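Local coordinates for nitroreductase family protein (Clostridium novyi, PDB 3G14) that probably acts as an oxidoreductase of the nitroreductase family, whose members generally work with a bound flavin mononucleotide, at residues I31-M35 with K167-L173; T44-F48 with D103-M108. One frame throughout, in Å; residues are numbered along the deposited sequence.

Contact 1: I31-M35 with K167-L173; sequences IDMAM and KDMDEYL. With GOL (glycerol), chain I.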
ATOM      1  N   ILE B  31      -0.311   0.364 -14.622  1.00 16.85           N
ATOM      2  CA  ILE B  31      -0.224   1.757 -14.209  1.00 17.47           C
ATOM      3  C   ILE B  31      -1.619   2.336 -13.895  1.00 18.00           C
ATOM      4  O   ILE B  31      -1.803   3.106 -12.947  1.00 16.80           O
ATOM      5  CB  ILE B  31       0.541   2.645 -15.233  1.00 17.93           C
ATOM      6  CG1 ILE B  31       1.971   2.105 -15.480  1.00 23.42           C
ATOM      7  CG2 ILE B  31       0.638   4.100 -14.694  1.00 16.17           C
ATOM      8  CD1 ILE B  31       2.903   1.972 -14.222  1.00 18.67           C
ATOM      9  N   ASP B  32      -2.611   2.004 -14.722  1.00 14.37           N
ATOM     10  CA  ASP B  32      -3.990   2.380 -14.461  1.00 17.65           C
ATOM     11  C   ASP B  32      -4.486   1.912 -13.086  1.00 16.85           C
ATOM     12  O   ASP B  32      -5.138   2.663 -12.372  1.00 16.56           O
ATOM     13  CB  ASP B  32      -4.908   1.814 -15.539  1.00 17.36           C
ATOM     14  CG  ASP B  32      -6.324   2.273 -15.371  1.00 21.18           C
ATOM     15  OD1 ASP B  32      -6.582   3.491 -15.503  1.00 22.42           O
ATOM     16  OD2 ASP B  32      -7.168   1.418 -15.090  1.00 17.03           O
HETATM   17  N   MSE B  33      -4.140   0.691 -12.707  1.00 16.52           N
HETATM   18  CA  MSE B  33      -4.472   0.224 -11.358  1.00 17.76           C
HETATM   19  C   MSE B  33      -3.867   1.131 -10.288  1.00 16.70           C
HETATM   20  O   MSE B  33      -4.535   1.469  -9.343  1.00 17.91           O
HETATM   21  CB  MSE B  33      -4.107  -1.243 -11.200  1.00 17.49           C
HETATM   22  CG  MSE B  33      -5.028  -2.094 -12.143  1.00 20.36           C
HETATM   23 SE   MSE B  33      -4.682  -3.982 -11.970  0.75 22.67          SE
HETATM   24  CE  MSE B  33      -4.516  -4.406 -13.867  1.00 24.96           C
ATOM     25  N   ALA B  34      -2.636   1.575 -10.466  1.00 16.48           N
ATOM     26  CA  ALA B  34      -2.033   2.553  -9.564  1.00 16.92           C
ATOM     27  C   ALA B  34      -2.759   3.895  -9.574  1.00 16.74           C
ATOM     28  O   ALA B  34      -2.959   4.509  -8.519  1.00 17.95           O
ATOM     29  CB  ALA B  34      -0.542   2.725  -9.873  1.00 18.24           C
HETATM   30  N   MSE B  35      -3.168   4.347 -10.760  1.00 19.31           N
HETATM   31  CA  MSE B  35      -3.889   5.613 -10.899  1.00 19.35           C
HETATM   32  C   MSE B  35      -5.199   5.569 -10.112  1.00 20.30           C
HETATM   33  O   MSE B  35      -5.694   6.612  -9.676  1.00 21.44           O
HETATM   34  CB  MSE B  35      -4.174   5.926 -12.362  1.00 17.78           C
HETATM   35  CG  MSE B  35      -2.934   6.192 -13.197  1.00 18.69           C
HETATM   36 SE   MSE B  35      -1.957   7.759 -12.680  0.75 18.42          SE
HETATM   37  CE  MSE B  35      -0.779   6.973 -11.370  1.00 18.43           C
ATOM     38  N   LYS B 167      -7.445  10.962 -13.481  1.00 30.94           N
ATOM     39  CA  LYS B 167      -6.080  11.380 -13.776  1.00 31.98           C
ATOM     40  C   LYS B 167      -5.683  10.954 -15.191  1.00 30.10           C
ATOM     41  O   LYS B 167      -6.074   9.883 -15.653  1.00 29.06           O
ATOM     42  CB  LYS B 167      -5.113  10.725 -12.787  1.00 31.52           C
ATOM     43  CG  LYS B 167      -5.428  10.995 -11.340  1.00 37.31           C
ATOM     44  CD  LYS B 167      -4.602  10.096 -10.393  1.00 35.63           C
ATOM     45  CE  LYS B 167      -5.355   9.869  -9.104  1.00 35.68           C
ATOM     46  NZ  LYS B 167      -4.474   9.321  -8.055  1.00 34.59           N
ATOM     47  N   ASP B 168      -4.920  11.794 -15.880  1.00 28.77           N
ATOM     48  CA  ASP B 168      -4.309  11.357 -17.128  1.00 31.36           C
ATOM     49  C   ASP B 168      -2.983  10.701 -16.783  1.00 27.89           C
ATOM     50  O   ASP B 168      -2.065  11.416 -16.392  1.00 29.59           O
ATOM     51  CB  ASP B 168      -4.065  12.531 -18.075  1.00 31.84           C
ATOM     52  CG  ASP B 168      -3.437  12.092 -19.388  1.00 39.51           C
ATOM     53  OD1 ASP B 168      -3.269  10.853 -19.617  1.00 40.82           O
ATOM     54  OD2 ASP B 168      -3.126  12.990 -20.197  1.00 51.45           O
HETATM   55  N   MSE B 169      -2.875   9.375 -16.939  1.00 26.72           N
HETATM   56  CA  MSE B 169      -1.645   8.653 -16.540  1.00 28.73           C
HETATM   57  C   MSE B 169      -0.422   9.204 -17.268  1.00 26.39           C
HETATM   58  O   MSE B 169       0.680   9.078 -16.769  1.00 22.90           O
HETATM   59  CB  MSE B 169      -1.719   7.126 -16.757  1.00 28.13           C
HETATM   60  CG  MSE B 169      -1.277   6.618 -18.138  1.00 34.53           C
HETATM   61 SE   MSE B 169      -1.344   4.649 -18.290  0.75 29.40          SE
HETATM   62  CE  MSE B 169      -2.492   4.495 -16.815  1.00 24.27           C
ATOM     63  N   ASP B 170      -0.623   9.829 -18.432  1.00 25.07           N
ATOM     64  CA  ASP B 170       0.505  10.402 -19.156  1.00 24.83           C
ATOM     65  C   ASP B 170       1.274  11.424 -18.315  1.00 22.67           C
ATOM     66  O   ASP B 170       2.498  11.482 -18.413  1.00 23.11           O
ATOM     67  CB  ASP B 170       0.051  10.987 -20.503  1.00 24.23           C
ATOM     68  CG  ASP B 170       1.187  11.593 -21.280  1.00 28.63           C
ATOM     69  OD1 ASP B 170       2.165  10.888 -21.601  1.00 23.42           O
ATOM     70  OD2 ASP B 170       1.089  12.795 -21.566  1.00 36.18           O
ATOM     71  N   GLU B 171       0.579  12.170 -17.447  1.00 22.60           N
ATOM     72  CA  GLU B 171       1.238  13.122 -16.515  1.00 23.35           C
ATOM     73  C   GLU B 171       2.042  12.438 -15.380  1.00 21.08           C
ATOM     74  O   GLU B 171       2.745  13.107 -14.623  1.00 23.44           O
ATOM     75  CB  GLU B 171       0.192  14.008 -15.830  1.00 22.10           C
ATOM     76  N   TYR B 172       1.911  11.128 -15.253  1.00 19.71           N
ATOM     77  CA  TYR B 172       2.419  10.415 -14.068  1.00 18.26           C
ATOM     78  C   TYR B 172       3.340   9.252 -14.413  1.00 17.26           C
ATOM     79  O   TYR B 172       3.719   8.510 -13.525  1.00 16.44           O
ATOM     80  CB  TYR B 172       1.260   9.912 -13.207  1.00 15.74           C
ATOM     81  CG  TYR B 172       0.384  11.007 -12.657  1.00 20.08           C
ATOM     82  CD1 TYR B 172       0.687  11.632 -11.450  1.00 25.00           C
ATOM     83  CD2 TYR B 172      -0.763  11.421 -13.350  1.00 26.19           C
ATOM     84  CE1 TYR B 172      -0.128  12.656 -10.939  1.00 26.40           C
ATOM     85  CE2 TYR B 172      -1.593  12.435 -12.839  1.00 25.53           C
ATOM     86  CZ  TYR B 172      -1.250  13.056 -11.641  1.00 25.27           C
ATOM     87  OH  TYR B 172      -2.046  14.058 -11.146  1.00 27.21           O
ATOM     88  N   LEU B 173       3.697   9.123 -15.692  1.00 17.88           N
ATOM     89  CA  LEU B 173       4.484   7.999 -16.203  1.00 16.72           C
ATOM     90  C   LEU B 173       5.563   8.473 -17.178  1.00 18.64           C
ATOM     91  O   LEU B 173       5.277   9.051 -18.245  1.00 17.55           O
ATOM     92  CB  LEU B 173       3.583   7.022 -16.906  1.00 16.56           C
ATOM     93  CG  LEU B 173       4.180   5.675 -17.314  1.00 17.17           C
ATOM     94  CD1 LEU B 173       4.490   4.837 -16.109  1.00 14.35           C
ATOM     95  CD2 LEU B 173       3.092   5.042 -18.218  1.00 15.23           C
TER
HETATM   96  C1  GOL I 197      -8.037   7.454 -12.074  1.00 45.83           C
HETATM   97  O1  GOL I 197      -7.477   8.685 -11.681  1.00 42.38           O
HETATM   98  C2  GOL I 197      -7.869   7.262 -13.582  1.00 52.46           C
HETATM   99  O2  GOL I 197      -6.651   7.776 -14.106  1.00 53.15           O
HETATM  100  C3  GOL I 197      -8.008   5.787 -13.928  1.00 53.37           C
HETATM  101  O3  GOL I 197      -8.534   5.653 -15.232  1.00 58.47           O
HETATM  102  O   HOH W   1      -3.035   7.233  -8.074  1.00 21.78           O

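Contact 2: T44-F48 with D103-M108; sequences TPYKF and DTAIAM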
ATOM      1  N   THR B  44      -2.024  13.342  -5.679  1.00 20.66           N
ATOM      2  CA  THR B  44      -1.274  12.182  -6.204  1.00 22.58           C
ATOM      3  C   THR B  44       0.151  12.593  -6.147  1.00 19.66           C
ATOM      4  O   THR B  44       0.683  13.045  -7.143  1.00 25.28           O
ATOM      5  CB  THR B  44      -1.699  11.818  -7.641  1.00 22.21           C
ATOM      6  OG1 THR B  44      -3.090  11.476  -7.656  1.00 28.49           O
ATOM      7  CG2 THR B  44      -0.889  10.611  -8.171  1.00 20.25           C
ATOM      8  N   PRO B  45       0.758  12.514  -4.943  1.00 19.95           N
ATOM      9  CA  PRO B  45       2.101  13.086  -4.755  1.00 19.24           C
ATOM     10  C   PRO B  45       3.279  12.272  -5.352  1.00 20.05           C
ATOM     11  O   PRO B  45       4.420  12.515  -4.989  1.00 25.57           O
ATOM     12  CB  PRO B  45       2.233  13.156  -3.229  1.00 20.58           C
ATOM     13  CG  PRO B  45       1.390  12.080  -2.710  1.00 20.27           C
ATOM     14  CD  PRO B  45       0.237  11.917  -3.687  1.00 21.10           C
ATOM     15  N   TYR B  46       2.996  11.335  -6.236  1.00 18.57           N
ATOM     16  CA  TYR B  46       4.021  10.441  -6.811  1.00 17.71           C
ATOM     17  C   TYR B  46       3.837  10.351  -8.328  1.00 16.41           C
ATOM     18  O   TYR B  46       2.791  10.703  -8.870  1.00 15.13           O
ATOM     19  CB  TYR B  46       3.938   9.038  -6.184  1.00 16.36           C
ATOM     20  CG  TYR B  46       2.521   8.520  -6.107  1.00 15.97           C
ATOM     21  CD1 TYR B  46       1.893   7.988  -7.235  1.00 17.71           C
ATOM     22  CD2 TYR B  46       1.778   8.627  -4.932  1.00 16.49           C
ATOM     23  CE1 TYR B  46       0.575   7.555  -7.163  1.00 20.78           C
ATOM     24  CE2 TYR B  46       0.461   8.232  -4.876  1.00 17.95           C
ATOM     25  CZ  TYR B  46      -0.137   7.695  -6.001  1.00 14.96           C
ATOM     26  OH  TYR B  46      -1.453   7.261  -5.939  1.00 18.49           O
ATOM     27  N   LYS B  47       4.920   9.945  -8.985  1.00 18.07           N
ATOM     28  CA  LYS B  47       4.946   9.521 -10.372  1.00 16.51           C
ATOM     29  C   LYS B  47       5.861   8.311 -10.483  1.00 16.28           C
ATOM     30  O   LYS B  47       6.620   8.012  -9.537  1.00 15.73           O
ATOM     31  CB  LYS B  47       5.449  10.666 -11.269  1.00 17.08           C
ATOM     32  CG  LYS B  47       4.601  11.957 -11.218  1.00 14.51           C
ATOM     33  CD  LYS B  47       5.145  13.065 -12.148  1.00 17.03           C
ATOM     34  CE  LYS B  47       4.129  14.195 -12.328  1.00 28.27           C
ATOM     35  NZ  LYS B  47       3.772  14.888 -11.100  1.00 29.24           N
ATOM     36  N   PHE B  48       5.767   7.619 -11.624  1.00 14.75           N
ATOM     37  CA  PHE B  48       6.498   6.377 -11.906  1.00 17.11           C
ATOM     38  C   PHE B  48       7.417   6.599 -13.087  1.00 15.89           C
ATOM     39  O   PHE B  48       7.000   7.182 -14.116  1.00 19.05           O
ATOM     40  CB  PHE B  48       5.497   5.233 -12.202  1.00 14.51           C
ATOM     41  CG  PHE B  48       4.595   4.986 -11.055  1.00 13.34           C
ATOM     42  CD1 PHE B  48       5.074   4.300  -9.927  1.00 19.71           C
ATOM     43  CD2 PHE B  48       3.288   5.481 -11.050  1.00 20.24           C
ATOM     44  CE1 PHE B  48       4.283   4.113  -8.799  1.00 18.20           C
ATOM     45  CE2 PHE B  48       2.466   5.277  -9.915  1.00 24.08           C
ATOM     46  CZ  PHE B  48       2.965   4.589  -8.798  1.00 20.70           C
ATOM     47  N   ASP B 103       0.844   7.040   0.850  1.00 12.83           N
ATOM     48  CA  ASP B 103       0.143   7.102  -0.417  1.00 15.59           C
ATOM     49  C   ASP B 103       0.933   6.458  -1.549  1.00 10.58           C
ATOM     50  O   ASP B 103       0.381   5.718  -2.378  1.00 13.76           O
ATOM     51  CB  ASP B 103      -0.211   8.535  -0.727  1.00 17.25           C
ATOM     52  CG  ASP B 103      -1.443   9.006   0.079  1.00 16.69           C
ATOM     53  OD1 ASP B 103      -2.018   8.205   0.840  1.00 23.43           O
ATOM     54  OD2 ASP B 103      -1.799  10.154  -0.031  1.00 23.98           O
ATOM     55  N   THR B 104       2.236   6.676  -1.550  1.00 12.96           N
ATOM     56  CA  THR B 104       3.076   6.055  -2.577  1.00 15.42           C
ATOM     57  C   THR B 104       3.129   4.534  -2.339  1.00 16.55           C
ATOM     58  O   THR B 104       3.115   3.775  -3.319  1.00 16.04           O
ATOM     59  CB  THR B 104       4.500   6.695  -2.624  1.00 15.27           C
ATOM     60  OG1 THR B 104       4.385   8.115  -2.726  1.00 14.94           O
ATOM     61  CG2 THR B 104       5.337   6.163  -3.819  1.00 14.64           C
ATOM     62  N   ALA B 105       3.172   4.071  -1.069  1.00 14.23           N
ATOM     63  CA  ALA B 105       3.170   2.604  -0.781  1.00 16.09           C
ATOM     64  C   ALA B 105       1.893   1.924  -1.316  1.00 15.18           C
ATOM     65  O   ALA B 105       1.937   0.821  -1.934  1.00 15.58           O
ATOM     66  CB  ALA B 105       3.339   2.293   0.756  1.00 15.83           C
ATOM     67  N   ILE B 106       0.776   2.584  -1.086  1.00 12.88           N
ATOM     68  CA  ILE B 106      -0.557   2.122  -1.547  1.00 12.77           C
ATOM     69  C   ILE B 106      -0.484   1.913  -3.044  1.00 13.67           C
ATOM     70  O   ILE B 106      -0.809   0.841  -3.561  1.00 14.88           O
ATOM     71  CB  ILE B 106      -1.700   3.139  -1.185  1.00 15.91           C
ATOM     72  CG1 ILE B 106      -1.947   3.238   0.327  1.00 14.55           C
ATOM     73  CG2 ILE B 106      -3.056   2.732  -1.832  1.00 14.53           C
ATOM     74  CD1 ILE B 106      -2.925   4.378   0.745  1.00 14.24           C
ATOM     75  N   ALA B 107      -0.043   2.947  -3.776  1.00 14.23           N
ATOM     76  CA  ALA B 107      -0.029   2.899  -5.247  1.00 15.29           C
ATOM     77  C   ALA B 107       0.952   1.866  -5.777  1.00 15.49           C
ATOM     78  O   ALA B 107       0.645   1.132  -6.734  1.00 15.17           O
ATOM     79  CB  ALA B 107       0.262   4.323  -5.862  1.00 12.66           C
HETATM   80  N   MSE B 108       2.131   1.798  -5.165  1.00 17.60           N
HETATM   81  CA  MSE B 108       3.101   0.775  -5.529  1.00 18.54           C
HETATM   82  C   MSE B 108       2.573  -0.655  -5.269  1.00 17.50           C
HETATM   83  O   MSE B 108       2.891  -1.564  -6.033  1.00 17.44           O
HETATM   84  CB  MSE B 108       4.435   1.004  -4.780  1.00 16.93           C
HETATM   85  CG  MSE B 108       5.536   0.101  -5.260  1.00 19.95           C
HETATM   86 SE   MSE B 108       5.949   0.247  -7.229  0.75 15.11          SE
HETATM   87  CE  MSE B 108       7.846   0.733  -6.823  1.00 18.71           C
TER
HETATM   88  O   HOH W   2      -2.025   6.571  -3.454  1.00 14.28           O

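Contact 1: I31-M35 with K167-L173
Bends at chi2 (-65°) and chi3 (89°) fold the Met35 chain to lay its selenium against Tyr172, while Met169 CG stands between its backbone N and carbonyl carbon (chi1 89°) and a bend at chi3 turns CE onto the helix backbone. Residues 31-35 are the last part of helix 24-35 in the nitroreductase fold, covered by a 3-10 turn leading into strand 173-175. Both methionines are selenomethionines. Met35 SE sits 4.6 Å from the Tyr172 ring centre, an oblique Met-aromatic contact, and Met35 CG meets Met169 CB. Methyl CE of Met169 lies 3.3 Å from Asp32 N, and its selenoether crosses Ile31 at about a right angle. Ile31 CG1 and CD1 rest on Leu173 CD1. An Asx turn, Asp168 OD1 accepting from Asp170 N, braces the 3-10 turn. Lys167 runs extended past the Met35 carbonyl. Its ammonium hydrogen-bonds Thr44 OG1, reaches Met35 O weakly and meets a water bound to Ala34 O. Asp32 OD2 is held by Arg36 and by Tyr5 of the second subunit. A glycerol, probably from the crystallisation liquor, bridges the segments: its O3 donates to Asp32 OD1 (2.9 Å) and its O2 to Lys167 O (2.7 Å), while its O1 accepts from Lys167 N.

Contact 2: T44-F48 with D103-M108
The carbonyl oxygen of Asp103, which lies 3.5 Å from Tyr46 CE2, is gripped twice: by Ala107 N in the regular helix bond (3.1 Å) and by a water that donates to it at 2.8 Å. That same water accepts from Tyr46 OH at 2.6 Å, tying the phenol to the helix backbone. The contact lays the beginning of strand 46-51 on helix 99-117 of the nitroreductase core; the short segments run in roughly the same direction, their axes 9.5 Å apart and inclined by 33°. Tyr46 CG stands between backbone N and carbonyl carbon (chi1 46°), bringing the ring against one turn of the helix, from Asp103 to Ala107. There Ala107 CB touches the outer part of the ring obliquely, 3.4 Å from Tyr46 CZ and equally close to OH. Nearer the strand, Thr104 slides past Tyr46 in the opposite direction, its OG1 3.5 Å from Tyr46 CD2; that hydroxyl hydrogen-bonds Tyr100 O. Thr44 CG2 sits over the rim of one face of the tyrosine ring. Further along, Ala107 CB meets the Phe48 ring in its plane, at the CZ edge (4.0 Å), and Met108 SE approaches CE1 obliquely. Asp103 OD2 is bound by Trp40 N; an acetate ion, probably from the crystallisation liquor, lies near the carboxylate. The helix packs through Ala105 and Ile106 on the second subunit. Aromatic and methyl groups thus make most of this buried interface, and the water takes the phenol proton and passes a bond on to the Asp103 carbonyl, so that both polar atoms have a partner.

In the fold
The centres of the two contacts are about 10 Å apart, and their segments come along the chain in the order 31-35, 44-48, 103-108, 167-173, so contact 1 spans contact 2. Helix 24-35 is followed in the chain by strand 46-51, which lies parallel to strand 173-175, outermost within this chain, in the mixed four-stranded sheet. The two contacts meet through a backbone link, a probable hydrogen bond from Phe48 N to Tyr172 O (2.9 Å). Ile31 and Ala34 also pack on Ile111 of helix 99-117. Both contacts reach the second subunit through their helices, 24-35 and 99-117, which thus take part in the dimer.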